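Long-range contact in glucose import ATP-binding protein GlcV (PDB 1OXV), which hydrolyses ATP to couple energy to glucose uptake, as the nucleotide-binding subunit of the GlcSTUV ABC transporter: residues 165-170 against 194-199. Numbering follows the deposited sequence.
Sequences DEPFSN and LLVVSH. With ANP (phosphoaminophosphonic acid-adenylate ester), chain T.
Asp165 and Val197 pair as neighbours on parallel strands of the nucleotide-binding core, CA to CA 4.9 Å, where strand 161-165, which ends on the Walker B aspartate, Asp165, with Glu166 just beyond it, runs beside strand 193-198, which leads to the switch (H-loop) histidine, His199. The tight side is the buried trio Asp165, Glu166 and Val197: Glu166 N donates to Val197 O at 2.9 Å, reaching it from above the carbonyl plane. With CG swung opposite the backbone N (chi1 -167°), the Asp165 carboxylate lies on the sheet face it shares with Val197, where OD2 is hydrogen-bonded to Thr45 of the P-loop, close to the magnesium ion. The looser, solvent side is at the exposed His199 and at Pro167, whose CD is 4.5 Å from Val196 CG2. Between that ring and the strand pair, Glu166 passes its CG over the backbone of Ser198, 4.1 Å from the CA, and its carboxylate stands nearly perpendicular to the ring (planes 85° apart). Gln89 lies beside that carboxylate too. With an alanine in place of Glu166, the backbone bond to Val197 is likely to survive, but a gap would probably open beside the His199 ring. On the nucleotide side, Glu166 OE2 stops 3.3 Å from O3G of the ATP analogue.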
loop_
_atom_site.group_PDB
_atom_site.type_symbol
_atom_site.label_atom_id
_atom_site.label_comp_id
_atom_site.label_asym_id
_atom_site.label_seq_id
_atom_site.Cartn_x
_atom_site.Cartn_y
_atom_site.Cartn_z
ATOM N N ASP A 165 3.871 1.580 -10.154
ATOM C CA ASP A 165 2.579 0.904 -10.076
ATOM C C ASP A 165 2.789 -0.595 -9.865
ATOM O O ASP A 165 3.124 -1.334 -10.790
ATOM C CB ASP A 165 1.732 1.178 -11.329
ATOM C CG ASP A 165 0.269 0.771 -11.157
ATOM O OD1 ASP A 165 -0.082 0.209 -10.092
ATOM O OD2 ASP A 165 -0.605 0.994 -12.030
ATOM N N GLU A 166 2.594 -1.027 -8.627
ATOM C CA GLU A 166 2.742 -2.423 -8.245
ATOM C C GLU A 166 4.031 -3.011 -8.791
ATOM O O GLU A 166 4.000 -3.947 -9.584
ATOM C CB GLU A 166 1.551 -3.241 -8.735
ATOM C CG GLU A 166 0.207 -2.690 -8.295
ATOM C CD GLU A 166 -0.842 -3.774 -8.117
ATOM O OE1 GLU A 166 -0.477 -4.866 -7.635
ATOM O OE2 GLU A 166 -2.028 -3.536 -8.453
ATOM N N PRO A 167 5.149 -2.503 -8.283
ATOM C CA PRO A 167 6.491 -2.866 -8.739
ATOM C C PRO A 167 6.989 -4.210 -8.240
ATOM O O PRO A 167 7.711 -4.885 -8.963
ATOM C CB PRO A 167 7.390 -1.793 -8.102
ATOM C CG PRO A 167 6.514 -0.926 -7.257
ATOM C CD PRO A 167 5.185 -1.571 -7.149
ATOM N N PHE A 168 6.632 -4.571 -7.011
ATOM C CA PHE A 168 7.173 -5.777 -6.382
ATOM C C PHE A 168 6.243 -6.984 -6.496
ATOM O O PHE A 168 6.345 -7.934 -5.712
ATOM C CB PHE A 168 7.478 -5.482 -4.908
ATOM C CG PHE A 168 8.083 -4.122 -4.678
ATOM C CD1 PHE A 168 7.428 -3.171 -3.915
ATOM C CD2 PHE A 168 9.297 -3.794 -5.246
ATOM C CE1 PHE A 168 7.986 -1.927 -3.724
ATOM C CE2 PHE A 168 9.854 -2.555 -5.054
ATOM C CZ PHE A 168 9.207 -1.623 -4.295
ATOM N N SER A 169 5.351 -6.951 -7.480
ATOM C CA SER A 169 4.402 -8.031 -7.691
ATOM C C SER A 169 5.015 -9.217 -8.412
ATOM O O SER A 169 4.641 -10.365 -8.169
ATOM N N ASN A 170 5.956 -8.938 -9.306
ATOM C CA ASN A 170 6.628 -9.984 -10.051
ATOM C C ASN A 170 7.846 -10.503 -9.310
ATOM O O ASN A 170 8.802 -10.979 -9.922
ATOM N N LEU A 194 8.045 10.435 -4.613
ATOM C CA LEU A 194 7.796 9.034 -4.958
ATOM C C LEU A 194 6.354 8.616 -4.663
ATOM O O LEU A 194 5.840 8.786 -3.554
ATOM C CB LEU A 194 8.793 8.128 -4.217
ATOM C CG LEU A 194 8.580 6.617 -4.297
ATOM C CD1 LEU A 194 8.908 6.058 -5.668
ATOM C CD2 LEU A 194 9.396 5.882 -3.227
ATOM N N LEU A 195 5.690 8.092 -5.678
ATOM C CA LEU A 195 4.350 7.580 -5.506
ATOM C C LEU A 195 4.387 6.081 -5.815
ATOM O O LEU A 195 4.791 5.673 -6.903
ATOM C CB LEU A 195 3.403 8.295 -6.450
ATOM C CG LEU A 195 1.979 8.542 -5.969
ATOM C CD1 LEU A 195 1.236 9.462 -6.964
ATOM C CD2 LEU A 195 1.233 7.251 -5.739
ATOM N N VAL A 196 4.009 5.258 -4.842
ATOM C CA VAL A 196 3.907 3.841 -5.162
ATOM C C VAL A 196 2.520 3.299 -4.824
ATOM O O VAL A 196 1.917 3.645 -3.816
ATOM C CB VAL A 196 4.970 3.093 -4.357
ATOM C CG1 VAL A 196 5.197 3.791 -3.019
ATOM C CG2 VAL A 196 4.521 1.666 -4.106
ATOM N N VAL A 197 2.035 2.479 -5.744
ATOM C CA VAL A 197 0.722 1.897 -5.615
ATOM C C VAL A 197 0.837 0.412 -5.409
ATOM O O VAL A 197 1.755 -0.237 -5.918
ATOM C CB VAL A 197 -0.171 2.163 -6.852
ATOM C CG1 VAL A 197 -0.758 3.532 -6.771
ATOM C CG2 VAL A 197 0.617 2.003 -8.131
ATOM N N SER A 198 -0.094 -0.123 -4.634
ATOM C CA SER A 198 -0.125 -1.544 -4.385
ATOM C C SER A 198 -1.397 -1.983 -3.691
ATOM O O SER A 198 -2.072 -1.195 -3.033
ATOM C CB SER A 198 1.047 -1.950 -3.496
ATOM O OG SER A 198 0.900 -3.306 -3.123
ATOM N N HIS A 199 -1.712 -3.261 -3.851
ATOM C CA HIS A 199 -2.790 -3.881 -3.101
ATOM C C HIS A 199 -2.123 -4.670 -1.974
ATOM O O HIS A 199 -2.766 -5.476 -1.312
ATOM C CB HIS A 199 -3.620 -4.812 -3.990
ATOM C CG HIS A 199 -2.807 -5.872 -4.663
ATOM N ND1 HIS A 199 -2.680 -5.956 -6.032
ATOM C CD2 HIS A 199 -2.072 -6.887 -4.153
ATOM C CE1 HIS A 199 -1.904 -6.981 -6.338
ATOM N NE2 HIS A 199 -1.522 -7.564 -5.216
HETATM P PG ANP T . -5.703 -3.460 -9.821
HETATM O O1G ANP T . -5.342 -3.385 -8.371
HETATM O O2G ANP T . -6.218 -4.811 -10.229
HETATM O O3G ANP T . -4.504 -3.154 -10.627
HETATM P PB ANP T . -6.776 -0.729 -10.044
HETATM O O1B ANP T . -6.903 -0.297 -8.639
HETATM O O2B ANP T . -5.469 -0.317 -10.617
HETATM N N3B ANP T . -6.942 -2.388 -10.126
HETATM P PA ANP T . -8.038 0.557 -12.187
HETATM O O1A ANP T . -7.685 1.984 -11.954
HETATM O O2A ANP T . -7.202 -0.010 -13.255
HETATM O O3A ANP T . -8.009 -0.188 -10.829
HETATM O "O5'" ANP T . -9.465 0.554 -12.711
HETATM C "C5'" ANP T . -10.428 1.240 -11.950
HETATM C "C4'" ANP T . -11.845 1.020 -12.495
HETATM O "O4'" ANP T . -11.955 1.663 -13.749
HETATM C "C3'" ANP T . -12.207 -0.422 -12.810
HETATM O "O3'" ANP T . -13.617 -0.586 -12.690
HETATM C "C2'" ANP T . -11.794 -0.602 -14.252
HETATM O "O2'" ANP T . -12.529 -1.599 -14.943
HETATM C "C1'" ANP T . -12.120 0.757 -14.832
HETATM N N9 ANP T . -11.254 1.152 -15.940
HETATM C C8 ANP T . -9.945 1.483 -15.872
HETATM N N7 ANP T . -9.489 1.833 -17.105
HETATM C C5 ANP T . -10.525 1.737 -17.956
HETATM C C6 ANP T . -10.753 1.954 -19.398
HETATM N N6 ANP T . -9.717 2.382 -20.227
HETATM N N1 ANP T . -11.986 1.739 -19.875
HETATM C C2 ANP T . -13.005 1.337 -19.106
HETATM N N3 ANP T . -12.863 1.105 -17.789
HETATM C C4 ANP T . -11.687 1.295 -17.185
#